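Local coordinates for protein transcriptional regulator, MerR family (Bacillus thuringiensis serovar konkukian, PDB 3GPV) that probably binds DNA as a transcription factor of the MerR family, with a winged helix-turn-helix domain followed by a long helix, at residues P43-Q46 against D52-F55. Residues are numbered along the deposited sequence; the frame is centred on the assembly and turned at random.
Sequences PFLQ and DRIF
Leu45 fills the angle between Phe55 and Arg53, CD1 on the ring, CB and CD2 beside the guanidinium, CG against the Ile54 carbonyl oxygen. Its CD1 stands over the centre of the Phe55 ring, 3.6 Å from the centroid and 13° off the ring normal, a CH-pi contact with one face. With chi1 of Phe55 at -70°, CG lies anti to the carbonyl carbon, and although CB starts away from Leu45 the ring returns and faces that methyl. The other branch, CD2, reaches toward Arg53, while Leu45 CB lies over a face of the guanidinium, 3.6 Å from Arg53 NH2; the two side chains cross nearly at a right angle. Arg53 NH1 forms a salt bridge with Asp37. A water bridges the same group to the backbone, accepting from Arg53 NH2 at 3.1 Å and donating to Leu45 O. The pairing belongs to the beta-hairpin wing of the winged helix-turn-helix domain found in MerR proteins, where 53-55 is the central strand; strand 17-18 lies along its other side, Tyr17 making backbone hydrogen bonds with Phe55. Gln46 and Ile54 form an antiparallel hydrogen-bonded pair: Gln46 N gives a rather bent bond to Ile54 O at 3.3 Å, and Ile54 N gives a straighter one to Gln46 O at 3.0 Å. Gln46 O also receives a CA-H...O contact from Arg53 CA at 3.2 Å. Ile54 CG1 stands between the backbone N and the carbonyl carbon (chi1 64°), and with the chain turned again at chi2, CD1 folds back against the Gln46 carbonyl, 4.0 Å from Gln46 CB. Ile19 of helix 19-25 touches both Leu45 and Phe55, and Phe42 meets the Phe55 ring edge-to-face.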
loop_
_atom_site.group_PDB
_atom_site.type_symbol
_atom_site.label_atom_id
_atom_site.label_comp_id
_atom_site.label_asym_id
_atom_site.label_seq_id
_atom_site.Cartn_x
_atom_site.Cartn_y
_atom_site.Cartn_z
ATOM N N PRO B 43 -6.199 1.645 -23.801
ATOM C CA PRO B 43 -6.597 2.189 -25.103
ATOM C C PRO B 43 -5.938 1.420 -26.241
ATOM O O PRO B 43 -6.328 1.543 -27.398
ATOM C CB PRO B 43 -6.105 3.638 -25.044
ATOM C CG PRO B 43 -6.023 3.932 -23.568
ATOM C CD PRO B 43 -5.462 2.652 -23.022
ATOM N N PHE B 44 -4.944 0.616 -25.887
ATOM C CA PHE B 44 -4.172 -0.166 -26.847
ATOM C C PHE B 44 -4.698 -1.568 -27.127
ATOM O O PHE B 44 -4.044 -2.352 -27.810
ATOM C CB PHE B 44 -2.744 -0.269 -26.336
ATOM C CG PHE B 44 -2.660 -0.632 -24.885
ATOM C CD1 PHE B 44 -2.876 -1.936 -24.466
ATOM C CD2 PHE B 44 -2.405 0.344 -23.929
ATOM C CE1 PHE B 44 -2.841 -2.263 -23.115
ATOM C CE2 PHE B 44 -2.369 0.027 -22.577
ATOM C CZ PHE B 44 -2.586 -1.275 -22.169
ATOM N N LEU B 45 -5.870 -1.891 -26.602
ATOM C CA LEU B 45 -6.428 -3.214 -26.816
ATOM C C LEU B 45 -6.929 -3.413 -28.246
ATOM O O LEU B 45 -7.605 -2.553 -28.809
ATOM C CB LEU B 45 -7.546 -3.463 -25.808
ATOM C CG LEU B 45 -7.280 -4.590 -24.807
ATOM C CD1 LEU B 45 -5.804 -4.632 -24.419
ATOM C CD2 LEU B 45 -8.167 -4.387 -23.601
ATOM N N GLN B 46 -6.580 -4.561 -28.822
ATOM C CA GLN B 46 -6.965 -4.903 -30.184
ATOM C C GLN B 46 -8.293 -5.646 -30.254
ATOM O O GLN B 46 -8.975 -5.825 -29.242
ATOM C CB GLN B 46 -5.878 -5.760 -30.835
ATOM C CG GLN B 46 -5.228 -5.120 -32.043
ATOM C CD GLN B 46 -4.331 -3.953 -31.681
ATOM O OE1 GLN B 46 -3.313 -4.127 -31.010
ATOM N NE2 GLN B 46 -4.702 -2.756 -32.129
ATOM N N ASP B 52 -14.113 -8.991 -30.251
ATOM C CA ASP B 52 -13.854 -8.866 -28.818
ATOM C C ASP B 52 -12.545 -8.112 -28.616
ATOM O O ASP B 52 -11.711 -8.063 -29.516
ATOM C CB ASP B 52 -13.743 -10.251 -28.174
ATOM C CG ASP B 52 -14.959 -11.117 -28.439
ATOM O OD1 ASP B 52 -16.088 -10.660 -28.158
ATOM O OD2 ASP B 52 -14.779 -12.256 -28.924
ATOM N N ARG B 53 -12.367 -7.518 -27.443
ATOM C CA ARG B 53 -11.136 -6.796 -27.155
ATOM C C ARG B 53 -10.185 -7.746 -26.441
ATOM O O ARG B 53 -10.511 -8.322 -25.406
ATOM C CB ARG B 53 -11.447 -5.544 -26.334
ATOM C CG ARG B 53 -12.311 -4.582 -27.138
ATOM C CD ARG B 53 -12.775 -3.362 -26.365
ATOM N NE ARG B 53 -11.694 -2.431 -26.065
ATOM C CZ ARG B 53 -11.220 -2.218 -24.845
ATOM N NH1 ARG B 53 -11.735 -2.874 -23.813
ATOM N NH2 ARG B 53 -10.240 -1.346 -24.652
ATOM N N ILE B 54 -9.010 -7.922 -27.031
ATOM C CA ILE B 54 -8.021 -8.849 -26.505
ATOM C C ILE B 54 -6.641 -8.237 -26.332
ATOM O O ILE B 54 -6.371 -7.129 -26.795
ATOM C CB ILE B 54 -7.879 -10.074 -27.435
ATOM C CG1 ILE B 54 -7.340 -9.637 -28.802
ATOM C CG2 ILE B 54 -9.223 -10.759 -27.606
ATOM C CD1 ILE B 54 -8.270 -8.749 -29.605
ATOM N N PHE B 55 -5.769 -8.997 -25.683
ATOM C CA PHE B 55 -4.400 -8.576 -25.416
ATOM C C PHE B 55 -3.373 -9.254 -26.316
ATOM O O PHE B 55 -3.301 -10.480 -26.351
ATOM C CB PHE B 55 -4.016 -8.905 -23.965
ATOM C CG PHE B 55 -4.702 -8.062 -22.936
ATOM C CD1 PHE B 55 -4.033 -7.000 -22.327
ATOM C CD2 PHE B 55 -6.015 -8.325 -22.568
ATOM C CE1 PHE B 55 -4.665 -6.214 -21.367
ATOM C CE2 PHE B 55 -6.657 -7.540 -21.605
ATOM C CZ PHE B 55 -5.980 -6.485 -21.005
HETATM O O HOH W 1 -8.939 -0.914 -27.394
#